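Bd0816 (Bdellovibrio bacteriovorus HD100, PDB 5CER) probably acts as a serine-type D-Ala-D-Ala carboxypeptidase of the peptidase S13 family, cutting the terminal D-alanine from peptidoglycan stem peptides. Local coordinates at residues E20-M25 / K366-Q371; P202-L207 / K287-S292; D303-N308 / A319-V324; G310-G315 / L372-S377. The protein carries 2 engineered substitutions. One frame throughout, in Å; residues are numbered along the deposited sequence.

Interaction 1: residues E20-M25 / K366-Q371; sequences EGEGDM and KNKISQ
A surface salt bridge between E22 and K368 spans the gap between the outer border of the six-stranded antiparallel sheet and helix 356-375, which lies against one face of that sheet. Strand 19-21 is the outermost strand on this border within the chain, and E22 sits where the backbone turns a corner just after it. The two side chains reach out from opposite directions. E22 has CG beside its backbone N (chi1 -60°) and runs extended beyond it, which carries the carboxylate out toward the helix. K368 bends late, at its last two torsions, to bring the ammonium round. A single carboxylate oxygen does the work: E22 OE2 lies 3.2 Å from K368 NZ. The hydrogen bond inside this ion pair is weak, and OE2 is just as near to the last methylene, 3.2 Å from K368 CE, so the lysine offers its flank along with its nitrogen. OE1 is left farther off, at 3.9 Å from K368 NZ. The lysine is poorly ordered, and its bent end should be read with that in mind.

Both side chains also touch V4 of strand 3-11. One residue on, I369 packs instead into the sheet, against F343, I345, L330 and I334. K366, S370 and Q371 bond to a neighbouring protein chain. A long C-terminal helix packed on one face of an antiparallel sheet is characteristic of the penicillin-binding proteins and serine beta-lactamases.

Interaction 2: residues P202-L207 / K287-S292; sequences PLRTIL and KGYKLS
R204 and Y289 meet where two helix ends come together: the start of helix 203-213, with P202 at the N-cap position, and the loop leaving helix 270-286, which closes in a Schellman motif with G288, at positive phi, as its C-prime residue. Y289 is the next residue after that glycine.

The apolar part of the contact is a CH-pi interaction. R204 CD sits over one face of the tyrosine ring, 3.9 Å from the ring centroid of Y289 and 22° off the normal, shifted toward the rim. R204 takes the crowded position for CG, between its backbone N and carbonyl carbon (chi1 74°), and then runs straight to NE, crossing the tyrosine side chain at about a right angle.

Flat-group packing continues this beyond CD. The guanidinium and ring planes are 27° apart, with R204 NE 3.5 Å from Y289 CE1. P202 CG lies over the other side of the guanidinium, so Y289 and P202 flank opposite faces of the group, both off-centre.

The polar ends are tied together through a third residue. D50 takes both: its OD1 forms a salt bridge with R204 NH1, and its OD2 is hydrogen-bonded to Y289 OH. One carboxylate thus holds both polar ends, and V49 packs on both side chains. K208 of the same helix reaches across to S292 O, a second tie between the helix and the loop.

At the helix start, P202 O accepts two backbone donors, T205 N at 2.9 Å and I206 N at 3.3 Å.

Interaction 3: residues D303-N308 / A319-V324; sequences DSTIDN and AKTGTV
K320-T321-G322 has the sequence and the strand position of the KTG motif of penicillin-binding proteins and serine beta-lactamases, and the loop 303-308 packs beside it through T305 and I306. The polar link is between two hydroxyls: T305 OG1 and T321 OG1 are 2.8 Å apart and hydrogen-bonded, with either able to donate. The two threonines slide past each other in opposite directions, and each has its hydroxyl between its backbone N and carbonyl carbon (chi1 68° and 53°), which turns the oxygens to one another.

A water extends the link to the lysine. It accepts from K320 NZ at 3.0 Å and is modelled unusually close to T305 OG1, a doubtful length. The lysine folds back so that NZ donates to T321 O, at 2.7 Å, and is hydrogen-bonded to S214 OG, placed where the SxN serine of this family would be expected. Such a grouping is consistent with the family's active site.

Beside the hydroxyl pair the contact is apolar. I306 CG2 meets T321 CG2 at 3.5 Å, while I306 CD1 reaches A319 CB at 4.4 Å. The loop is shaped by a type I turn from S304 to D307, and S304 OG accepts from I306 N in an ST turn.

In the sheet, strand 317-324 runs between 296-297 and 327-336; the loop borders 296-297 through S304 and I306, while S304 and K320 touch helix 203-213.

Interaction 4: residues G310-G315 / L372-S377; sequences GGNAAG and LINKRS
N312 and I373 bring the two backbones within 7.3 Å, CA to CA, where a type I turn from G311 to A314 faces the last turn of helix 356-375. Their side chains slide past each other in opposite directions. N312 OD1 lies 3.4 Å from I373 CD1, and the amide carbon N312 CG rests 3.8 Å from I373 CG2, so both branches of the isoleucine lie against one face of the N312 amide. I373 CD1 also lies 4.1 Å from A313 CB.

N312 ND2 stands 3.1 Å from N374 OD1, but the N-H angle is too poor for a hydrogen bond; the two side chains cross at about a right angle, with amide planes 85° apart. N374 spends its own ND2 on the backbone of a neighbouring protein chain, which also packs on N312. S370 OG makes a weak bond to N312 OD1.

The helix finishes in a Schellman motif, with S377 as the C-prime residue and its N bonded to N374 O at 3.2 Å. The contact thus lies on the last turn of the helix that packs on the sheet of the beta-lactamase-like fold. P379, just past the motif, touches both N312 and I373.

R376 folds back over the same helix end: NH1 donates in the guanidinium plane to L372 O at 2.9 Å (N-H...O 156°), while the group makes a cation-pi contact with F341.

Overall arrangement
Interactions 1 and 4 are successive stations on helix 356-375, with centres about 13 Å apart. They touch directly, I369 CG2 lying 3.9 Å from A313 CB. Interaction 3 connects to this helix by a weak hydrogen bond, N308 O lying 3.3 Å from K366 NZ. The loop 303-315, which leads into the KTG strand, lies beside that strand in its first half and reaches the end of helix 356-375 further on, supplying one segment each to interactions 3 and 4, whose centres are about 17 Å apart. Interaction 2 touches none of the others; its nearest atoms are about 6 Å from interaction 3, which holds the probable active-site motif. Helix 203-213 borders both.

Interaction 1: residues E20-M25 / K366-Q371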
loop_
_atom_site.group_PDB
_atom_site.type_symbol
_atom_site.label_atom_id
_atom_site.label_comp_id
_atom_site.label_asym_id
_atom_site.label_seq_id
_atom_site.Cartn_x
_atom_site.Cartn_y
_atom_site.Cartn_z
ATOM N N GLU A 20 16.070 -4.680 -21.462
ATOM C CA GLU A 20 16.198 -3.331 -22.041
ATOM C C GLU A 20 15.602 -2.329 -21.067
ATOM O O GLU A 20 14.981 -2.706 -20.098
ATOM C CB GLU A 20 15.533 -3.253 -23.451
ATOM C CG GLU A 20 16.353 -3.987 -24.490
ATOM C CD GLU A 20 15.788 -3.962 -25.917
ATOM O OE1 GLU A 20 14.569 -4.003 -26.087
ATOM O OE2 GLU A 20 16.595 -3.916 -26.862
ATOM N N GLY A 21 15.817 -1.053 -21.343
ATOM C CA GLY A 21 15.400 0.016 -20.429
ATOM C C GLY A 21 16.167 1.309 -20.570
ATOM O O GLY A 21 16.523 1.705 -21.652
ATOM N N GLU A 22 16.465 1.922 -19.449
ATOM C CA GLU A 22 17.103 3.203 -19.395
ATOM C C GLU A 22 18.022 3.231 -18.222
ATOM O O GLU A 22 17.701 2.705 -17.179
ATOM C CB GLU A 22 16.055 4.293 -19.136
ATOM C CG GLU A 22 14.942 4.444 -20.165
ATOM C CD GLU A 22 13.927 5.489 -19.704
ATOM O OE1 GLU A 22 14.333 6.514 -19.087
ATOM O OE2 GLU A 22 12.719 5.276 -19.935
ATOM N N GLY A 23 19.144 3.918 -18.356
ATOM C CA GLY A 23 20.077 4.131 -17.231
ATOM C C GLY A 23 20.902 2.889 -16.969
ATOM O O GLY A 23 20.899 1.950 -17.762
ATOM N N ASP A 24 21.597 2.929 -15.843
ATOM C CA ASP A 24 22.526 1.901 -15.433
ATOM C C ASP A 24 21.764 0.865 -14.678
ATOM O O ASP A 24 21.289 1.104 -13.554
ATOM C CB ASP A 24 23.611 2.538 -14.556
ATOM C CG ASP A 24 24.759 1.608 -14.235
ATOM O OD1 ASP A 24 24.662 0.407 -14.563
ATOM O OD2 ASP A 24 25.793 2.095 -13.740
ATOM N N MET A 25 21.575 -0.286 -15.295
ATOM C CA MET A 25 20.928 -1.445 -14.627
ATOM C C MET A 25 21.711 -2.038 -13.480
ATOM O O MET A 25 21.157 -2.848 -12.734
ATOM C CB MET A 25 20.831 -2.625 -15.583
ATOM C CG MET A 25 19.670 -2.581 -16.534
ATOM S SD MET A 25 19.930 -3.918 -17.688
ATOM C CE MET A 25 19.270 -3.015 -19.106
ATOM N N LYS A 366 3.394 6.221 -14.461
ATOM C CA LYS A 366 2.182 5.697 -15.120
ATOM C C LYS A 366 2.251 5.820 -16.634
ATOM O O LYS A 366 1.839 4.899 -17.365
ATOM C CB LYS A 366 0.911 6.399 -14.593
ATOM C CG LYS A 366 0.547 5.971 -13.178
ATOM C CD LYS A 366 -0.554 6.847 -12.638
ATOM C CE LYS A 366 -0.856 6.479 -11.187
ATOM N NZ LYS A 366 -2.085 7.161 -10.709
ATOM N N ASN A 367 2.739 6.961 -17.087
ATOM C CA ASN A 367 2.885 7.179 -18.504
ATOM C C ASN A 367 3.973 6.309 -19.111
ATOM O O ASN A 367 3.838 5.846 -20.243
ATOM C CB ASN A 367 3.109 8.665 -18.790
ATOM C CG ASN A 367 1.878 9.518 -18.505
ATOM O OD1 ASN A 367 0.731 9.017 -18.322
ATOM N ND2 ASN A 367 2.085 10.800 -18.508
ATOM N N LYS A 368 5.005 6.023 -18.331
ATOM C CA LYS A 368 6.063 5.134 -18.781
ATOM C C LYS A 368 5.540 3.741 -18.967
ATOM O O LYS A 368 5.760 3.135 -19.991
ATOM C CB LYS A 368 7.198 5.125 -17.783
ATOM C CG LYS A 368 8.572 5.141 -18.419
ATOM C CD LYS A 368 9.622 5.503 -17.372
ATOM C CE LYS A 368 10.697 6.483 -17.803
ATOM N NZ LYS A 368 10.478 7.301 -19.003
ATOM N N ILE A 369 4.777 3.258 -17.993
ATOM C CA ILE A 369 4.093 1.953 -18.103
ATOM C C ILE A 369 3.156 1.879 -19.300
ATOM O O ILE A 369 3.191 0.902 -20.049
ATOM C CB ILE A 369 3.322 1.600 -16.800
ATOM C CG1 ILE A 369 4.307 1.206 -15.717
ATOM C CG2 ILE A 369 2.302 0.475 -17.003
ATOM C CD1 ILE A 369 5.116 -0.042 -16.015
ATOM N N SER A 370 2.344 2.914 -19.491
ATOM C CA SER A 370 1.482 2.985 -20.670
ATOM C C SER A 370 2.267 2.897 -21.993
ATOM O O SER A 370 1.835 2.227 -22.922
ATOM C CB SER A 370 0.613 4.229 -20.641
ATOM O OG SER A 370 -0.191 4.234 -19.471
ATOM N N GLN A 371 3.389 3.605 -22.058
ATOM C CA GLN A 371 4.235 3.591 -23.229
ATOM C C GLN A 371 4.773 2.195 -23.509
ATOM O O GLN A 371 4.693 1.704 -24.667
ATOM C CB GLN A 371 5.362 4.597 -23.060
ATOM C CG GLN A 371 6.138 4.894 -24.355
ATOM C CD GLN A 371 5.243 5.304 -25.553
ATOM O OE1 GLN A 371 4.351 6.150 -25.428
ATOM N NE2 GLN A 371 5.506 4.708 -26.720
#

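Interaction 2: residues P202-L207 / K287-S292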
loop_
_atom_site.group_PDB
_atom_site.type_symbol
_atom_site.label_atom_id
_atom_site.label_comp_id
_atom_site.label_asym_id
_atom_site.label_seq_id
_atom_site.Cartn_x
_atom_site.Cartn_y
_atom_site.Cartn_z
ATOM N N PRO A 202 -2.921 -18.333 5.224
ATOM C CA PRO A 202 -1.691 -18.769 4.585
ATOM C C PRO A 202 -0.788 -17.596 4.188
ATOM O O PRO A 202 -1.284 -16.495 3.963
ATOM C CB PRO A 202 -2.175 -19.530 3.347
ATOM C CG PRO A 202 -3.572 -19.093 3.127
ATOM C CD PRO A 202 -4.118 -18.723 4.453
ATOM N N LEU A 203 0.509 -17.845 4.184
ATOM C CA LEU A 203 1.510 -16.809 4.069
ATOM C C LEU A 203 1.243 -15.960 2.836
ATOM O O LEU A 203 1.366 -14.725 2.905
ATOM C CB LEU A 203 2.920 -17.392 4.009
ATOM C CG LEU A 203 4.052 -16.384 3.845
ATOM C CD1 LEU A 203 4.162 -15.449 5.049
ATOM C CD2 LEU A 203 5.395 -17.077 3.565
ATOM N N ARG A 204 0.903 -16.611 1.731
ATOM C CA ARG A 204 0.639 -15.894 0.499
ATOM C C ARG A 204 -0.410 -14.770 0.659
ATOM O O ARG A 204 -0.286 -13.732 0.016
ATOM C CB ARG A 204 0.242 -16.844 -0.633
ATOM C CG ARG A 204 -1.134 -17.403 -0.525
ATOM C CD ARG A 204 -1.360 -18.490 -1.551
ATOM N NE ARG A 204 -2.768 -18.801 -1.379
ATOM C CZ ARG A 204 -3.346 -19.868 -0.896
ATOM N NH1 ARG A 204 -2.666 -20.942 -0.578
ATOM N NH2 ARG A 204 -4.648 -19.866 -0.790
ATOM N N THR A 205 -1.419 -14.997 1.518
ATOM C CA THR A 205 -2.439 -13.994 1.789
ATOM C C THR A 205 -1.986 -12.900 2.743
ATOM O O THR A 205 -2.331 -11.732 2.554
ATOM C CB THR A 205 -3.719 -14.680 2.265
ATOM O OG1 THR A 205 -4.096 -15.603 1.240
ATOM C CG2 THR A 205 -4.857 -13.674 2.496
ATOM N N ILE A 206 -1.178 -13.255 3.723
ATOM C CA ILE A 206 -0.525 -12.254 4.565
ATOM C C ILE A 206 0.348 -11.333 3.656
ATOM O O ILE A 206 0.369 -10.135 3.811
ATOM C CB ILE A 206 0.333 -12.918 5.647
ATOM C CG1 ILE A 206 -0.542 -13.594 6.687
ATOM C CG2 ILE A 206 1.229 -11.864 6.315
ATOM C CD1 ILE A 206 0.182 -14.327 7.800
ATOM N N LEU A 207 1.043 -11.939 2.700
ATOM C CA LEU A 207 1.891 -11.196 1.798
ATOM C C LEU A 207 1.052 -10.305 0.860
ATOM O O LEU A 207 1.425 -9.141 0.608
ATOM C CB LEU A 207 2.794 -12.164 1.032
ATOM C CG LEU A 207 3.835 -12.922 1.900
ATOM C CD1 LEU A 207 4.445 -14.083 1.120
ATOM C CD2 LEU A 207 4.933 -12.012 2.396
ATOM N N LYS A 287 4.177 -24.062 -7.410
ATOM C CA LYS A 287 3.156 -24.477 -6.483
ATOM C C LYS A 287 1.755 -24.202 -6.978
ATOM O O LYS A 287 0.834 -24.183 -6.178
ATOM C CB LYS A 287 3.362 -23.750 -5.139
ATOM C CG LYS A 287 4.666 -24.045 -4.431
ATOM C CD LYS A 287 4.736 -25.554 -4.184
ATOM C CE LYS A 287 5.673 -25.938 -3.055
ATOM N NZ LYS A 287 6.668 -26.899 -3.587
ATOM N N GLY A 288 1.582 -23.979 -8.268
ATOM C CA GLY A 288 0.257 -23.684 -8.818
ATOM C C GLY A 288 -0.310 -22.286 -8.568
ATOM O O GLY A 288 -1.486 -22.039 -8.846
ATOM N N TYR A 289 0.513 -21.350 -8.107
ATOM C CA TYR A 289 0.063 -19.979 -7.909
ATOM C C TYR A 289 0.569 -19.050 -9.007
ATOM O O TYR A 289 1.210 -19.460 -9.976
ATOM C CB TYR A 289 0.487 -19.507 -6.514
ATOM C CG TYR A 289 -0.182 -20.285 -5.421
ATOM C CD1 TYR A 289 -1.543 -20.119 -5.147
ATOM C CD2 TYR A 289 0.534 -21.212 -4.654
ATOM C CE1 TYR A 289 -2.167 -20.850 -4.153
ATOM C CE2 TYR A 289 -0.105 -21.958 -3.660
ATOM C CZ TYR A 289 -1.431 -21.756 -3.424
ATOM O OH TYR A 289 -2.015 -22.460 -2.459
ATOM N N LYS A 290 0.236 -17.790 -8.847
ATOM C CA LYS A 290 0.598 -16.737 -9.786
ATOM C C LYS A 290 1.091 -15.534 -9.037
ATOM O O LYS A 290 0.911 -15.417 -7.811
ATOM C CB LYS A 290 -0.643 -16.348 -10.637
ATOM C CG LYS A 290 -0.994 -17.393 -11.683
ATOM C CD LYS A 290 -2.171 -16.970 -12.547
ATOM C CE LYS A 290 -3.499 -17.186 -11.827
ATOM N NZ LYS A 290 -4.674 -16.870 -12.692
ATOM N N LEU A 291 1.706 -14.613 -9.760
ATOM C CA LEU A 291 2.242 -13.404 -9.140
ATOM C C LEU A 291 1.121 -12.559 -8.466
ATOM O O LEU A 291 1.366 -11.882 -7.461
ATOM C CB LEU A 291 3.005 -12.582 -10.185
ATOM C CG LEU A 291 3.926 -11.485 -9.663
ATOM C CD1 LEU A 291 5.041 -12.078 -8.797
ATOM C CD2 LEU A 291 4.496 -10.705 -10.823
ATOM N N SER A 292 -0.080 -12.607 -9.034
ATOM C CA SER A 292 -1.230 -11.902 -8.505
ATOM C C SER A 292 -1.740 -12.441 -7.173
ATOM O O SER A 292 -2.619 -11.813 -6.578
ATOM C CB SER A 292 -2.368 -11.921 -9.531
ATOM O OG SER A 292 -2.589 -13.219 -10.007
#

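Interaction 3: residues D303-N308 / A319-V324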
loop_
_atom_site.group_PDB
_atom_site.type_symbol
_atom_site.label_atom_id
_atom_site.label_comp_id
_atom_site.label_asym_id
_atom_site.label_seq_id
_atom_site.Cartn_x
_atom_site.Cartn_y
_atom_site.Cartn_z
ATOM N N ASP A 303 -8.577 -2.392 -2.441
ATOM C CA ASP A 303 -7.956 -2.036 -1.183
ATOM C C ASP A 303 -6.449 -2.209 -1.381
ATOM O O ASP A 303 -5.822 -3.111 -0.825
ATOM C CB ASP A 303 -8.510 -2.933 -0.053
ATOM C CG ASP A 303 -8.140 -2.451 1.363
ATOM O OD1 ASP A 303 -7.380 -1.484 1.511
ATOM O OD2 ASP A 303 -8.627 -3.085 2.320
ATOM N N SER A 304 -5.881 -1.345 -2.209
ATOM C CA SER A 304 -4.434 -1.416 -2.537
ATOM C C SER A 304 -3.967 -0.061 -2.988
ATOM O O SER A 304 -4.791 0.794 -3.372
ATOM C CB SER A 304 -4.153 -2.448 -3.635
ATOM O OG SER A 304 -4.356 -1.920 -4.948
ATOM N N THR A 305 -2.669 0.109 -3.025
ATOM C CA THR A 305 -2.111 1.361 -3.512
ATOM C C THR A 305 -2.198 1.577 -5.036
ATOM O O THR A 305 -1.782 2.643 -5.497
ATOM C CB THR A 305 -0.613 1.522 -3.146
ATOM O OG1 THR A 305 0.151 0.563 -3.875
ATOM C CG2 THR A 305 -0.383 1.421 -1.628
ATOM N N ILE A 306 -2.645 0.587 -5.815
ATOM C CA ILE A 306 -2.823 0.766 -7.243
ATOM C C ILE A 306 -4.272 0.570 -7.670
ATOM O O ILE A 306 -4.527 0.292 -8.827
ATOM C CB ILE A 306 -1.902 -0.134 -8.040
ATOM C CG1 ILE A 306 -2.161 -1.621 -7.736
ATOM C CG2 ILE A 306 -0.438 0.259 -7.770
ATOM C CD1 ILE A 306 -1.354 -2.597 -8.590
ATOM N N ASP A 307 -5.201 0.762 -6.734
ATOM C CA ASP A 307 -6.602 0.908 -7.021
ATOM C C ASP A 307 -6.896 1.921 -8.149
ATOM O O ASP A 307 -7.784 1.712 -8.953
ATOM C CB ASP A 307 -7.314 1.335 -5.705
ATOM C CG ASP A 307 -8.853 1.486 -5.847
ATOM O OD1 ASP A 307 -9.481 0.860 -6.781
ATOM O OD2 ASP A 307 -9.413 2.248 -4.993
ATOM N N ASN A 308 -6.163 3.033 -8.180
ATOM C CA ASN A 308 -6.405 4.140 -9.127
ATOM C C ASN A 308 -5.231 4.397 -10.061
ATOM O O ASN A 308 -4.960 5.529 -10.464
ATOM C CB ASN A 308 -6.729 5.381 -8.311
ATOM C CG ASN A 308 -7.950 5.187 -7.463
ATOM O OD1 ASN A 308 -8.963 4.746 -7.942
ATOM N ND2 ASN A 308 -7.829 5.447 -6.183
ATOM N N ALA A 319 1.678 -5.263 -9.786
ATOM C CA ALA A 319 2.774 -4.405 -9.348
ATOM C C ALA A 319 2.748 -4.057 -7.891
ATOM O O ALA A 319 1.708 -4.145 -7.179
ATOM C CB ALA A 319 2.773 -3.129 -10.164
ATOM N N LYS A 320 3.923 -3.624 -7.456
ATOM C CA LYS A 320 4.154 -3.029 -6.110
ATOM C C LYS A 320 4.720 -1.617 -6.290
ATOM O O LYS A 320 5.627 -1.438 -7.095
ATOM C CB LYS A 320 5.144 -3.903 -5.348
ATOM C CG LYS A 320 5.518 -3.403 -3.979
ATOM C CD LYS A 320 4.423 -3.676 -2.958
ATOM C CE LYS A 320 4.585 -2.841 -1.702
ATOM N NZ LYS A 320 4.127 -1.454 -1.970
ATOM N N THR A 321 4.162 -0.667 -5.529
ATOM C CA THR A 321 4.626 0.704 -5.522
ATOM C C THR A 321 5.629 0.942 -4.440
ATOM O O THR A 321 5.752 0.170 -3.473
ATOM C CB THR A 321 3.483 1.667 -5.247
ATOM O OG1 THR A 321 2.811 1.280 -4.058
ATOM C CG2 THR A 321 2.494 1.712 -6.427
ATOM N N GLY A 322 6.301 2.071 -4.546
ATOM C CA GLY A 322 7.195 2.527 -3.493
ATOM C C GLY A 322 7.288 4.027 -3.432
ATOM O O GLY A 322 7.323 4.712 -4.476
ATOM N N THR A 323 7.363 4.532 -2.196
ATOM C CA THR A 323 7.410 5.957 -1.935
ATOM C C THR A 323 8.275 6.276 -0.717
ATOM O O THR A 323 7.972 5.804 0.391
ATOM C CB THR A 323 6.013 6.460 -1.615
ATOM O OG1 THR A 323 5.126 6.129 -2.681
ATOM C CG2 THR A 323 6.029 7.998 -1.417
ATOM N N VAL A 324 9.376 6.989 -0.923
ATOM C CA VAL A 324 10.147 7.605 0.185
ATOM C C VAL A 324 10.485 9.017 -0.285
ATOM O O VAL A 324 10.169 9.358 -1.410
ATOM C CB VAL A 324 11.417 6.834 0.624
ATOM C CG1 VAL A 324 11.033 5.466 1.195
ATOM C CG2 VAL A 324 12.355 6.645 -0.526
HETATM O O HOH W 1 1.401 -1.496 -3.284
#

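Interaction 4: residues G310-G315 / L372-S377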
loop_
_atom_site.group_PDB
_atom_site.type_symbol
_atom_site.label_atom_id
_atom_site.label_comp_id
_atom_site.label_asym_id
_atom_site.label_seq_id
_atom_site.Cartn_x
_atom_site.Cartn_y
_atom_site.Cartn_z
ATOM N N GLY A 310 -4.738 4.316 -13.256
ATOM C CA GLY A 310 -5.487 4.248 -14.515
ATOM C C GLY A 310 -4.577 4.094 -15.710
ATOM O O GLY A 310 -3.358 3.868 -15.585
ATOM N N GLY A 311 -5.150 4.367 -16.863
ATOM C CA GLY A 311 -4.456 4.187 -18.135
ATOM C C GLY A 311 -4.697 2.788 -18.637
ATOM O O GLY A 311 -5.463 2.029 -18.056
ATOM N N ASN A 312 -3.948 2.419 -19.672
ATOM C CA ASN A 312 -4.037 1.086 -20.249
ATOM C C ASN A 312 -3.438 -0.045 -19.368
ATOM O O ASN A 312 -3.546 -1.213 -19.715
ATOM C CB ASN A 312 -3.484 1.078 -21.690
ATOM C CG ASN A 312 -2.048 1.500 -21.750
ATOM O OD1 ASN A 312 -1.319 1.415 -20.755
ATOM N ND2 ASN A 312 -1.628 1.998 -22.910
ATOM N N ALA A 313 -2.868 0.297 -18.228
ATOM C CA ALA A 313 -2.462 -0.689 -17.242
ATOM C C ALA A 313 -3.634 -1.274 -16.458
ATOM O O ALA A 313 -3.472 -2.316 -15.842
ATOM C CB ALA A 313 -1.474 -0.075 -16.252
ATOM N N ALA A 314 -4.804 -0.626 -16.472
ATOM C CA ALA A 314 -5.935 -1.083 -15.633
ATOM C C ALA A 314 -6.352 -2.517 -15.956
ATOM O O ALA A 314 -6.562 -2.865 -17.131
ATOM C CB ALA A 314 -7.121 -0.177 -15.780
ATOM N N GLY A 315 -6.324 -3.387 -14.946
ATOM C CA GLY A 315 -6.611 -4.799 -15.159
ATOM C C GLY A 315 -5.550 -5.606 -15.912
ATOM O O GLY A 315 -5.752 -6.790 -16.173
ATOM N N LEU A 372 5.257 1.522 -22.460
ATOM C CA LEU A 372 5.739 0.150 -22.609
ATOM C C LEU A 372 4.625 -0.750 -23.106
ATOM O O LEU A 372 4.834 -1.573 -24.008
ATOM C CB LEU A 372 6.199 -0.403 -21.273
ATOM C CG LEU A 372 7.460 0.126 -20.604
ATOM C CD1 LEU A 372 7.758 -0.552 -19.287
ATOM C CD2 LEU A 372 8.693 0.018 -21.516
ATOM N N ILE A 373 3.423 -0.571 -22.567
ATOM C CA ILE A 373 2.257 -1.326 -23.070
ATOM C C ILE A 373 1.970 -1.030 -24.571
ATOM O O ILE A 373 1.785 -1.968 -25.349
ATOM C CB ILE A 373 1.019 -1.127 -22.170
ATOM C CG1 ILE A 373 1.290 -1.822 -20.821
ATOM C CG2 ILE A 373 -0.236 -1.685 -22.811
ATOM C CD1 ILE A 373 0.284 -1.451 -19.731
ATOM N N ASN A 374 1.941 0.241 -24.951
ATOM C CA ASN A 374 1.744 0.633 -26.323
ATOM C C ASN A 374 2.668 -0.081 -27.283
ATOM O O ASN A 374 2.205 -0.591 -28.305
ATOM C CB ASN A 374 1.935 2.139 -26.487
ATOM C CG ASN A 374 0.834 2.960 -25.821
ATOM O OD1 ASN A 374 -0.306 2.493 -25.653
ATOM N ND2 ASN A 374 1.132 4.225 -25.555
ATOM N N LYS A 375 3.954 -0.093 -26.953
ATOM C CA LYS A 375 4.984 -0.711 -27.769
ATOM C C LYS A 375 4.919 -2.231 -27.805
ATOM O O LYS A 375 5.527 -2.850 -28.660
ATOM C CB LYS A 375 6.369 -0.323 -27.245
ATOM C CG LYS A 375 6.743 1.122 -27.437
ATOM C CD LYS A 375 6.912 1.452 -28.922
ATOM C CE LYS A 375 7.777 2.676 -29.153
ATOM N NZ LYS A 375 8.299 2.666 -30.552
ATOM N N ARG A 376 4.188 -2.823 -26.886
ATOM C CA ARG A 376 3.909 -4.257 -26.928
ATOM C C ARG A 376 2.460 -4.600 -27.389
ATOM O O ARG A 376 1.862 -5.621 -26.996
ATOM C CB ARG A 376 4.279 -4.838 -25.564
ATOM C CG ARG A 376 5.778 -4.931 -25.432
ATOM C CD ARG A 376 6.242 -4.811 -24.022
ATOM N NE ARG A 376 7.698 -4.627 -24.042
ATOM C CZ ARG A 376 8.331 -3.452 -24.192
ATOM N NH1 ARG A 376 7.659 -2.307 -24.325
ATOM N NH2 ARG A 376 9.663 -3.412 -24.211
ATOM N N SER A 377 1.927 -3.737 -28.264
ATOM C CA SER A 377 0.639 -3.954 -28.939
ATOM C C SER A 377 -0.586 -3.901 -28.031
ATOM O O SER A 377 -1.638 -4.432 -28.354
ATOM C CB SER A 377 0.667 -5.235 -29.796
ATOM O OG SER A 377 1.518 -5.071 -30.926
#